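Local coordinates for protein YrbA (Sinorhizobium meliloti 2011, PDB 5NFM) that is a BolA-like protein that binds divalent metal cations, copper among them, at residues Glu7-Ala12 / Lys57-Gly62. Sequence-based numbering, arbitrary orientation.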
ATOM      1  N   GLU A   7      -2.155   6.319  -2.426  1.00  2.84           N
ATOM      2  CA  GLU A   7      -1.889   6.750  -1.060  1.00  2.55           C
ATOM      3  C   GLU A   7      -3.191   7.064  -0.324  1.00  2.32           C
ATOM      4  O   GLU A   7      -3.391   6.630   0.819  1.00  2.79           O
ATOM      5  CB  GLU A   7      -0.937   7.955  -1.077  1.00  2.53           C
ATOM      6  CG  GLU A   7      -0.634   8.502   0.302  1.00  2.71           C
ATOM      7  CD  GLU A   7       0.673   9.284   0.409  1.00  3.04           C
ATOM      8  OE1 GLU A   7       1.503   9.217  -0.526  1.00  3.98           O
ATOM      9  OE2 GLU A   7       0.856   9.948   1.461  1.00  4.15           O
ATOM     10  N   ASP A   8      -4.093   7.807  -0.977  1.00  2.42           N
ATOM     11  CA  ASP A   8      -5.376   8.140  -0.362  1.00  2.48           C
ATOM     12  C   ASP A   8      -6.128   6.875   0.047  1.00  2.75           C
ATOM     13  O   ASP A   8      -6.697   6.806   1.145  1.00  3.64           O
ATOM     14  CB  ASP A   8      -6.245   8.937  -1.342  1.00  2.99           C
ATOM     15  CG  ASP A   8      -5.811  10.395  -1.526  1.00  3.43           C
ATOM     16  OD1 ASP A   8      -4.979  10.911  -0.758  1.00  3.70           O
ATOM     17  OD2 ASP A   8      -6.364  11.019  -2.465  1.00  4.55           O
ATOM     18  N   MET A   9      -6.185   5.879  -0.839  1.00  2.74           N
ATOM     19  CA  MET A   9      -6.963   4.684  -0.526  1.00  3.56           C
ATOM     20  C   MET A   9      -6.346   3.919   0.638  1.00  3.06           C
ATOM     21  O   MET A   9      -7.062   3.409   1.510  1.00  3.43           O
ATOM     22  CB  MET A   9      -7.094   3.808  -1.764  1.00  6.52           C
ATOM     23  CG  MET A   9      -7.962   4.447  -2.838  1.00 10.10           C
ATOM     24  SD  MET A   9      -8.384   3.288  -4.123  1.00 17.95           S
ATOM     25  CE  MET A   9      -9.571   2.316  -3.193  1.00 34.83           C
ATOM     26  N   ILE A  10      -5.017   3.826   0.679  1.00  3.26           N
ATOM     27  CA  ILE A  10      -4.380   3.134   1.793  1.00  3.77           C
ATOM     28  C   ILE A  10      -4.677   3.852   3.101  1.00  4.14           C
ATOM     29  O   ILE A  10      -5.017   3.217   4.110  1.00  5.30           O
ATOM     30  CB  ILE A  10      -2.870   2.969   1.547  1.00  3.30           C
ATOM     31  CG1 ILE A  10      -2.630   2.089   0.318  1.00  3.84           C
ATOM     32  CG2 ILE A  10      -2.209   2.379   2.790  1.00  4.86           C
ATOM     33  CD1 ILE A  10      -1.175   2.026  -0.139  1.00  4.05           C
ATOM     34  N   LYS A  11      -4.576   5.182   3.107  1.00  3.69           N
ATOM     35  CA  LYS A  11      -4.779   5.911   4.353  1.00  4.86           C
ATOM     36  C   LYS A  11      -6.237   5.924   4.796  1.00  4.55           C
ATOM     37  O   LYS A  11      -6.507   5.983   6.000  1.00  6.76           O
ATOM     38  CB  LYS A  11      -4.194   7.306   4.230  1.00  5.85           C
ATOM     39  CG  LYS A  11      -2.670   7.221   4.165  1.00 16.16           C
ATOM     40  CD  LYS A  11      -1.995   8.556   3.992  1.00 29.21           C
ATOM     41  CE  LYS A  11      -2.176   9.430   5.211  1.00 19.29           C
ATOM     42  NZ  LYS A  11      -1.183  10.538   5.208  1.00 22.40           N
ATOM     43  N   ALA A  12      -7.180   5.856   3.856  1.00  4.28           N
ATOM     44  CA  ALA A  12      -8.587   5.735   4.232  1.00  4.19           C
ATOM     45  C   ALA A  12      -8.868   4.361   4.829  1.00  3.92           C
ATOM     46  O   ALA A  12      -9.618   4.238   5.805  1.00  4.75           O
ATOM     47  CB  ALA A  12      -9.482   5.971   3.018  1.00  5.25           C
ATOM     48  N   LYS A  57      -9.259  -2.086  -2.554  1.00  2.91           N
ATOM     49  CA  LYS A  57     -10.657  -2.362  -2.879  1.00  3.65           C
ATOM     50  C   LYS A  57     -10.842  -2.786  -4.332  1.00  3.83           C
ATOM     51  O   LYS A  57     -11.892  -2.557  -4.930  1.00  5.19           O
ATOM     52  CB  LYS A  57     -11.572  -1.201  -2.472  1.00  5.51           C
ATOM     53  CG  LYS A  57     -11.673  -1.051  -0.942  1.00  6.93           C
ATOM     54  CD  LYS A  57     -12.556   0.109  -0.531  1.00 10.88           C
ATOM     55  CE  LYS A  57     -12.501   0.349   0.973  1.00 18.42           C
ATOM     56  NZ  LYS A  57     -13.158  -0.730   1.764  1.00 21.04           N
ATOM     57  N   GLY A  58      -9.831  -3.440  -4.901  1.00  4.02           N
ATOM     58  CA  GLY A  58      -9.908  -3.907  -6.274  1.00  5.53           C
ATOM     59  C   GLY A  58      -9.810  -2.821  -7.320  1.00  5.46           C
ATOM     60  O   GLY A  58     -10.019  -3.099  -8.505  1.00  7.77           O
ATOM     61  N   ASN A  59      -9.488  -1.591  -6.930  1.00  4.71           N
ATOM     62  CA  ASN A  59      -9.470  -0.480  -7.871  1.00  5.26           C
ATOM     63  C   ASN A  59      -8.230  -0.439  -8.753  1.00  5.26           C
ATOM     64  O   ASN A  59      -8.224   0.299  -9.748  1.00  7.51           O
ATOM     65  CB  ASN A  59      -9.611   0.836  -7.114  1.00  6.54           C
ATOM     66  CG  ASN A  59     -11.022   1.059  -6.631  1.00 15.13           C
ATOM     67  OD1 ASN A  59     -11.973   0.881  -7.386  1.00 20.18           O
ATOM     68  ND2 ASN A  59     -11.176   1.423  -5.375  1.00 33.30           N
ATOM     69  N   MET A  60      -7.194  -1.201  -8.421  1.00  4.69           N
ATOM     70  CA  MET A  60      -5.931  -1.186  -9.149  1.00  5.02           C
ATOM     71  C   MET A  60      -5.749  -2.542  -9.830  1.00  4.91           C
ATOM     72  O   MET A  60      -5.459  -3.547  -9.172  1.00  5.35           O
ATOM     73  CB  MET A  60      -4.785  -0.883  -8.187  1.00  5.33           C
ATOM     74  CG  MET A  60      -3.446  -0.729  -8.865  1.00  5.96           C
ATOM     75  SD  MET A  60      -2.181  -0.368  -7.646  1.00  8.41           S
ATOM     76  CE  MET A  60      -0.808   0.031  -8.727  1.00 10.34           C
ATOM     77  N   GLY A  61      -5.913  -2.575 -11.148  1.00  6.70           N
ATOM     78  CA  GLY A  61      -5.723  -3.821 -11.871  1.00  6.99           C
ATOM     79  C   GLY A  61      -4.295  -4.323 -11.738  1.00  5.61           C
ATOM     80  O   GLY A  61      -3.340  -3.546 -11.688  1.00  7.07           O
ATOM     81  N   GLY A  62      -4.149  -5.642 -11.667  1.00  5.62           N
ATOM     82  CA  GLY A  62      -2.826  -6.243 -11.610  1.00  5.22           C
ATOM     83  C   GLY A  62      -2.032  -5.898 -10.369  1.00  3.66           C
ATOM     84  O   GLY A  62      -0.800  -5.973 -10.389  1.00  3.55           O
TER
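Met9, on the helix 5-13, reaches across to Lys57 and Asn59 in the loop that follows the helix 45-56, and its side chain carries the contact from the helix side. Its CB already heads for the loop, the two backbones being well apart: the CA atoms of Met9 and Lys57, the nearest pair, are 8.3 Å from each other. From CB the chain runs extended through CG to the sulfur. SD of Met9 lies 4.1 Å from CB of Asn59. The same sulfur is 3.6 Å from ND2 of Asn59; this pair is at most a weak N-H...S hydrogen bond, bent to 144°, and doubtful because the placing of the Asn59 amide nitrogen is uncertain. At chi3 (73°) the chain turns, which brings CE of Met9 within 4.1 Å of CB of Lys57, a van der Waals touch at the base of that side chain. The Met9 and Asn59 side chains cross at about a right angle. In the BolA-like fold, the helices 5-13 and 45-56 are packed together beside a three-stranded mixed sheet, and this surface contact lies where helix 45-56 ends; Lys57, the first residue beyond it, has positive phi. Were Met9 shortened to an alanine, helix and loop would probably lose their bridge, leaving the CB atoms of Lys57 and Asn59 without this neighbour. Met9 also touches Leu56 and Met1, whereas the adjacent Ile10 is buried against Val35, Val52 and Leu56.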